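Local structure of fibrillarin-like rRNA/tRNA 2'-O-methyltransferase (Aeropyrum pernix, 4DF3) at residues G150-V155 with Y177-I182; Q160-V165 with I201-D206. The protein binds S-adenosyl-L-methionine and probably uses it for guide-RNA-directed 2'-O-methylation of ribose in rRNA and tRNA. The protein carries 2 engineered substitutions. One frame throughout, in Å; residues are numbered along the deposited sequence.

Contact 1. Residues G150-V155 with Y177-I182; sequences GLYADV and YMLMAI. With SAM (S-adenosylmethionine), chain C.
Gly150 and Tyr177 face each other across a parallel strand pair in the Rossmann-like methyltransferase sheet, where strands 148-153 and 176-183 are the two β-strands of a β-α-β crossover. Leu151 N donates to Tyr177 O (2.8 Å), and further along Ala181 N donates to Ala153 O (3.0 Å). From its CB, the Tyr177 side chain turns CG between the backbone N and carbonyl carbon (chi1 54°), which folds the ring back over its neighbour strand. Gly150 CA then lies 3.4 Å from the ring centroid, 9° off the normal, in a CH-π contact; all six ring atoms lie around it, Tyr177 CE1 at 3.5 Å from Gly150 CA, and a β-carbon on this glycine would strike CE1. At the tip, Tyr177 OH is hydrogen-bonded to Asp79 OD2. Replacing Tyr177 by alanine would probably open a gap above Gly150 and leave Asp79 without its phenol partner. On the same face of the sheet, Tyr152 CD1 meets Leu179 CB at 3.6 Å. Asp154 OD1 forms a salt bridge with Lys61 and accepts a weak hydrogen bond from the amino N of S-adenosylmethionine. Asp154 OD2 takes a hydrogen bond from a water (2.7 Å) that also donates to Ala181 O (3.1 Å).

Contact 2. Residues Q160-V165 with I201-D206; sequences QAAIVV and IKTLMD
Val165 N donates to Ala161 O at 2.8 Å, a bond of the helical turn that presents both side chains to Thr203 and Leu204 of the neighbouring helix. The segments 160-165 and 201-206 run nearly parallel, their axes 8.5 Å apart at a crossing angle of -17°. The close approach is consistent with the small side chain of Ala161, whose CB points at the opposite helix and sits between two residues: it touches Thr203 CG2 at 3.7 Å and Leu204 CD2 at 3.7 Å.

Thr203 divides its two branches between the helices. Thr203 CG2 stands anti to the backbone N and reaches across to Ala162 N at 3.6 Å, whereas OG1 lies beside the backbone N (chi1 -62°) and bonds back to Arg199 O in its own helix. The polar branch is thereby satisfied locally and the apolar one does the packing. Leu204 sends CD2 forward past Ala161 to Val164 CG1 (3.9 Å), the two side chains meeting at a slant. Val165 contributes CG2, which approaches Thr203 O at 3.6 Å and Leu204 CD2 at 4.2 Å, so its methyl rests against both the backbone and a side chain of the partner. A polar link comes from one turn earlier in helix 195-206, where Glu200 OE1 accepts from Ala161 N near the start of helix 160-171. On the side facing the sheet, Val164 and Leu204 both press on Met178 of strand 176-183, and Leu204 also meets Ile227 of strand 224-229. Two helices laid side by side over one face of a central β-sheet are characteristic of the layered α/β/α Rossmann-like fold of this methyltransferase superfamily.

The centres of contact 1 and contact 2 lie 11 Å apart, and Gln160 joins them directly: its OE1 is 2.7 Å from Val155 N and its NE2 2.8 Å from Ala181 O, both probable hydrogen bonds. One amide thus ties the first turn of helix 160-171 to the loop just past strand 148-153 and to the C-terminal part of strand 176-183, at the point where Asp154 and Val155 line the S-adenosylmethionine pocket. Further along the helix, Val164 CG1 packs on Met178 CG at 3.4 Å, seating contact 2 on the sheet of contact 1. Contact 1 reaches the cofactor itself, whereas the Val164 side chain stays about 10 Å from it, in the helix layer packed on this face of the sheet.

Contact 1. Residues G150-V155 with Y177-I182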
loop_
_atom_site.group_PDB
_atom_site.type_symbol
_atom_site.label_atom_id
_atom_site.label_comp_id
_atom_site.label_asym_id
_atom_site.label_seq_id
_atom_site.Cartn_x
_atom_site.Cartn_y
_atom_site.Cartn_z
ATOM N N GLY A 150 3.236 10.650 0.518
ATOM C CA GLY A 150 2.597 9.661 1.406
ATOM C C GLY A 150 3.652 8.683 1.956
ATOM O O GLY A 150 4.761 8.522 1.376
ATOM N N LEU A 151 3.289 8.061 3.041
ATOM C CA LEU A 151 4.160 7.086 3.746
ATOM C C LEU A 151 3.258 5.896 4.020
ATOM O O LEU A 151 2.224 6.011 4.610
ATOM C CB LEU A 151 4.707 7.698 5.032
ATOM C CG LEU A 151 5.728 6.848 5.792
ATOM C CD1 LEU A 151 6.274 7.739 6.919
ATOM C CD2 LEU A 151 5.188 5.550 6.356
ATOM N N TYR A 152 3.673 4.719 3.513
ATOM C CA TYR A 152 2.928 3.525 3.701
ATOM C C TYR A 152 3.849 2.561 4.476
ATOM O O TYR A 152 5.015 2.358 4.089
ATOM C CB TYR A 152 2.639 2.918 2.314
ATOM C CG TYR A 152 1.761 1.661 2.414
ATOM C CD1 TYR A 152 0.367 1.747 2.343
ATOM C CD2 TYR A 152 2.359 0.373 2.575
ATOM C CE1 TYR A 152 -0.419 0.562 2.432
ATOM C CE2 TYR A 152 1.557 -0.831 2.670
ATOM C CZ TYR A 152 0.160 -0.669 2.612
ATOM O OH TYR A 152 -0.623 -1.795 2.650
ATOM N N ALA A 153 3.324 1.968 5.549
ATOM C CA ALA A 153 4.194 1.187 6.464
ATOM C C ALA A 153 3.562 -0.148 6.718
ATOM O O ALA A 153 2.430 -0.212 7.184
ATOM C CB ALA A 153 4.452 1.938 7.782
ATOM N N ASP A 154 4.311 -1.208 6.439
ATOM C CA ASP A 154 3.892 -2.560 6.770
ATOM C C ASP A 154 5.132 -3.390 7.077
ATOM O O ASP A 154 5.486 -4.249 6.293
ATOM C CB ASP A 154 3.113 -3.173 5.595
ATOM C CG ASP A 154 2.485 -4.552 5.942
ATOM O OD1 ASP A 154 2.012 -5.231 5.000
ATOM O OD2 ASP A 154 2.525 -4.982 7.133
ATOM N N VAL A 155 5.838 -3.077 8.159
ATOM C CA VAL A 155 7.108 -3.850 8.432
ATOM C C VAL A 155 6.927 -5.086 9.354
ATOM O O VAL A 155 7.889 -5.894 9.541
ATOM C CB VAL A 155 8.246 -2.992 8.942
ATOM C CG1 VAL A 155 8.685 -1.977 7.814
ATOM C CG2 VAL A 155 7.874 -2.290 10.297
ATOM N N TYR A 177 -0.109 11.871 3.507
ATOM C CA TYR A 177 -0.864 10.808 4.155
ATOM C C TYR A 177 0.037 9.718 4.719
ATOM O O TYR A 177 1.147 9.492 4.242
ATOM C CB TYR A 177 -1.814 10.192 3.145
ATOM C CG TYR A 177 -1.235 9.673 1.833
ATOM C CD1 TYR A 177 -0.769 8.351 1.721
ATOM C CD2 TYR A 177 -1.118 10.548 0.669
ATOM C CE1 TYR A 177 -0.273 7.849 0.532
ATOM C CE2 TYR A 177 -0.600 10.038 -0.544
ATOM C CZ TYR A 177 -0.156 8.701 -0.596
ATOM O OH TYR A 177 0.329 8.180 -1.789
ATOM N N MET A 178 -0.461 9.021 5.728
ATOM C CA MET A 178 0.290 7.919 6.340
ATOM C C MET A 178 -0.670 6.773 6.457
ATOM O O MET A 178 -1.779 6.918 7.044
ATOM C CB MET A 178 0.736 8.364 7.776
ATOM C CG MET A 178 1.770 7.451 8.497
ATOM S SD MET A 178 1.076 5.851 8.927
ATOM C CE MET A 178 -0.159 6.340 10.063
ATOM N N LEU A 179 -0.335 5.653 5.811
ATOM C CA LEU A 179 -1.133 4.444 5.939
ATOM C C LEU A 179 -0.243 3.436 6.628
ATOM O O LEU A 179 0.898 3.178 6.208
ATOM C CB LEU A 179 -1.506 3.918 4.553
ATOM C CG LEU A 179 -2.567 4.763 3.815
ATOM C CD1 LEU A 179 -2.486 4.414 2.281
ATOM C CD2 LEU A 179 -3.997 4.463 4.384
ATOM N N MET A 180 -0.772 2.873 7.699
ATOM C CA MET A 180 0.019 1.899 8.544
ATOM C C MET A 180 -0.817 0.604 8.801
ATOM O O MET A 180 -1.942 0.666 9.300
ATOM C CB MET A 180 0.511 2.493 9.890
ATOM C CG MET A 180 1.507 1.520 10.568
ATOM S SD MET A 180 2.081 2.248 12.135
ATOM C CE MET A 180 0.849 1.817 13.325
ATOM N N ALA A 181 -0.314 -0.528 8.337
ATOM C CA ALA A 181 -0.901 -1.819 8.722
ATOM C C ALA A 181 -0.451 -2.160 10.144
ATOM O O ALA A 181 0.746 -2.272 10.426
ATOM C CB ALA A 181 -0.412 -2.907 7.762
ATOM N N ILE A 182 -1.415 -2.384 11.025
ATOM C CA ILE A 182 -1.159 -2.665 12.429
ATOM C C ILE A 182 -1.776 -4.039 12.804
ATOM O O ILE A 182 -2.895 -4.344 12.362
ATOM C CB ILE A 182 -1.784 -1.520 13.327
ATOM C CG1 ILE A 182 -1.384 -1.720 14.794
ATOM C CG2 ILE A 182 -3.267 -1.370 13.178
ATOM C CD1 ILE A 182 -1.807 -0.477 15.679
HETATM N N SAM C . 3.931 -4.552 2.303
HETATM C CA SAM C . 4.091 -5.892 1.669
HETATM C C SAM C . 2.889 -6.093 0.743
HETATM O O SAM C . 1.778 -5.593 1.018
HETATM O OXT SAM C . 3.022 -6.751 -0.284
HETATM C CB SAM C . 4.129 -7.057 2.717
HETATM C CG SAM C . 5.187 -6.664 3.733
HETATM S SD SAM C . 5.859 -8.010 4.749
HETATM C CE SAM C . 4.409 -8.024 5.834
HETATM C "C5'" SAM C . 7.025 -7.098 5.826
HETATM C "C4'" SAM C . 8.404 -6.883 5.195
HETATM O "O4'" SAM C . 9.171 -5.889 5.871
HETATM C "C3'" SAM C . 9.328 -8.091 5.139
HETATM O "O3'" SAM C . 9.636 -8.261 3.751
HETATM C "C2'" SAM C . 10.515 -7.789 6.067
HETATM O "O2'" SAM C . 11.731 -8.301 5.572
HETATM C "C1'" SAM C . 10.547 -6.266 6.060
HETATM N N9 SAM C . 10.983 -5.644 7.326
HETATM C C8 SAM C . 10.754 -6.022 8.654
HETATM N N7 SAM C . 11.383 -5.101 9.482
HETATM C C5 SAM C . 11.994 -4.182 8.721
HETATM C C6 SAM C . 12.727 -3.050 9.039
HETATM N N6 SAM C . 13.023 -2.644 10.334
HETATM N N1 SAM C . 13.138 -2.356 7.910
HETATM C C2 SAM C . 12.934 -2.640 6.572
HETATM N N3 SAM C . 12.193 -3.772 6.287
HETATM C C4 SAM C . 11.776 -4.510 7.351
HETATM O O HOH W 1 2.947 -4.336 9.716
#

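Contact 2. Residues Q160-V165 with I201-D206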
loop_
_atom_site.group_PDB
_atom_site.type_symbol
_atom_site.label_atom_id
_atom_site.label_comp_id
_atom_site.label_asym_id
_atom_site.label_seq_id
_atom_site.Cartn_x
_atom_site.Cartn_y
_atom_site.Cartn_z
ATOM N N GLN A 160 5.963 -0.219 15.482
ATOM C CA GLN A 160 6.021 0.337 14.153
ATOM C C GLN A 160 5.718 1.840 14.142
ATOM O O GLN A 160 6.307 2.583 13.291
ATOM C CB GLN A 160 5.085 -0.461 13.240
ATOM C CG GLN A 160 5.148 0.007 11.801
ATOM C CD GLN A 160 4.373 -0.887 10.892
ATOM O OE1 GLN A 160 4.809 -1.147 9.787
ATOM N NE2 GLN A 160 3.238 -1.423 11.376
ATOM N N ALA A 161 4.859 2.318 15.077
ATOM C CA ALA A 161 4.465 3.707 15.048
ATOM C C ALA A 161 5.683 4.629 15.255
ATOM O O ALA A 161 5.765 5.650 14.591
ATOM C CB ALA A 161 3.346 4.020 16.018
ATOM N N ALA A 162 6.596 4.262 16.159
ATOM C CA ALA A 162 7.860 5.028 16.346
ATOM C C ALA A 162 8.692 5.065 15.072
ATOM O O ALA A 162 9.252 6.106 14.764
ATOM C CB ALA A 162 8.702 4.426 17.525
ATOM N N ILE A 163 8.729 3.953 14.339
ATOM C CA ILE A 163 9.486 3.903 13.054
ATOM C C ILE A 163 8.800 4.856 12.072
ATOM O O ILE A 163 9.477 5.639 11.337
ATOM C CB ILE A 163 9.505 2.480 12.480
ATOM C CG1 ILE A 163 10.247 1.560 13.456
ATOM C CG2 ILE A 163 10.054 2.448 10.980
ATOM C CD1 ILE A 163 10.192 0.113 13.049
ATOM N N VAL A 164 7.457 4.749 12.017
ATOM C CA VAL A 164 6.682 5.685 11.166
ATOM C C VAL A 164 6.955 7.137 11.480
ATOM O O VAL A 164 7.212 7.937 10.527
ATOM C CB VAL A 164 5.185 5.390 11.209
ATOM C CG1 VAL A 164 4.327 6.519 10.560
ATOM C CG2 VAL A 164 4.931 3.977 10.506
ATOM N N VAL A 165 6.881 7.503 12.781
ATOM C CA VAL A 165 7.056 8.928 13.131
ATOM C C VAL A 165 8.428 9.437 12.716
ATOM O O VAL A 165 8.581 10.564 12.224
ATOM C CB VAL A 165 6.739 9.118 14.633
ATOM C CG1 VAL A 165 7.240 10.440 15.149
ATOM C CG2 VAL A 165 5.195 8.963 14.822
ATOM N N ILE A 201 -1.286 3.929 18.573
ATOM C CA ILE A 201 -2.051 5.085 18.071
ATOM C C ILE A 201 -1.575 6.349 18.769
ATOM O O ILE A 201 -1.533 7.416 18.165
ATOM C CB ILE A 201 -3.577 4.903 18.319
ATOM C CG1 ILE A 201 -4.090 3.617 17.645
ATOM C CG2 ILE A 201 -4.406 6.208 17.976
ATOM C CD1 ILE A 201 -4.343 3.731 16.155
ATOM N N LYS A 202 -1.258 6.244 20.071
ATOM C CA LYS A 202 -0.857 7.432 20.807
ATOM C C LYS A 202 0.497 7.936 20.285
ATOM O O LYS A 202 0.737 9.119 20.186
ATOM C CB LYS A 202 -0.772 7.130 22.317
ATOM C CG LYS A 202 -0.346 8.353 23.172
ATOM C CD LYS A 202 -0.735 8.068 24.680
ATOM C CE LYS A 202 -0.442 9.207 25.669
ATOM N NZ LYS A 202 0.987 9.590 25.688
ATOM N N THR A 203 1.362 6.998 19.933
ATOM C CA THR A 203 2.691 7.332 19.365
ATOM C C THR A 203 2.507 8.125 18.076
ATOM O O THR A 203 3.187 9.120 17.845
ATOM C CB THR A 203 3.501 6.026 19.189
ATOM O OG1 THR A 203 3.687 5.431 20.479
ATOM C CG2 THR A 203 4.866 6.267 18.575
ATOM N N LEU A 204 1.526 7.725 17.246
ATOM C CA LEU A 204 1.284 8.435 16.017
ATOM C C LEU A 204 0.796 9.844 16.350
ATOM O O LEU A 204 1.261 10.810 15.773
ATOM C CB LEU A 204 0.237 7.689 15.126
ATOM C CG LEU A 204 0.759 6.331 14.645
ATOM C CD1 LEU A 204 -0.360 5.554 13.872
ATOM C CD2 LEU A 204 1.967 6.506 13.676
ATOM N N MET A 205 -0.146 9.934 17.296
ATOM C CA MET A 205 -0.793 11.205 17.631
ATOM C C MET A 205 0.213 12.127 18.287
ATOM O O MET A 205 0.296 13.296 17.913
ATOM C CB MET A 205 -1.973 10.989 18.564
ATOM C CG MET A 205 -2.966 9.996 18.002
ATOM S SD MET A 205 -4.529 9.925 18.889
ATOM C CE MET A 205 -4.165 9.317 20.546
ATOM N N ASP A 206 0.989 11.582 19.219
ATOM C CA ASP A 206 2.130 12.334 19.809
ATOM C C ASP A 206 3.157 12.778 18.764
ATOM O O ASP A 206 3.906 13.736 19.017
ATOM C CB ASP A 206 2.872 11.562 20.949
ATOM C CG ASP A 206 2.030 11.408 22.216
ATOM O OD1 ASP A 206 0.974 12.075 22.350
ATOM O OD2 ASP A 206 2.404 10.538 23.046
#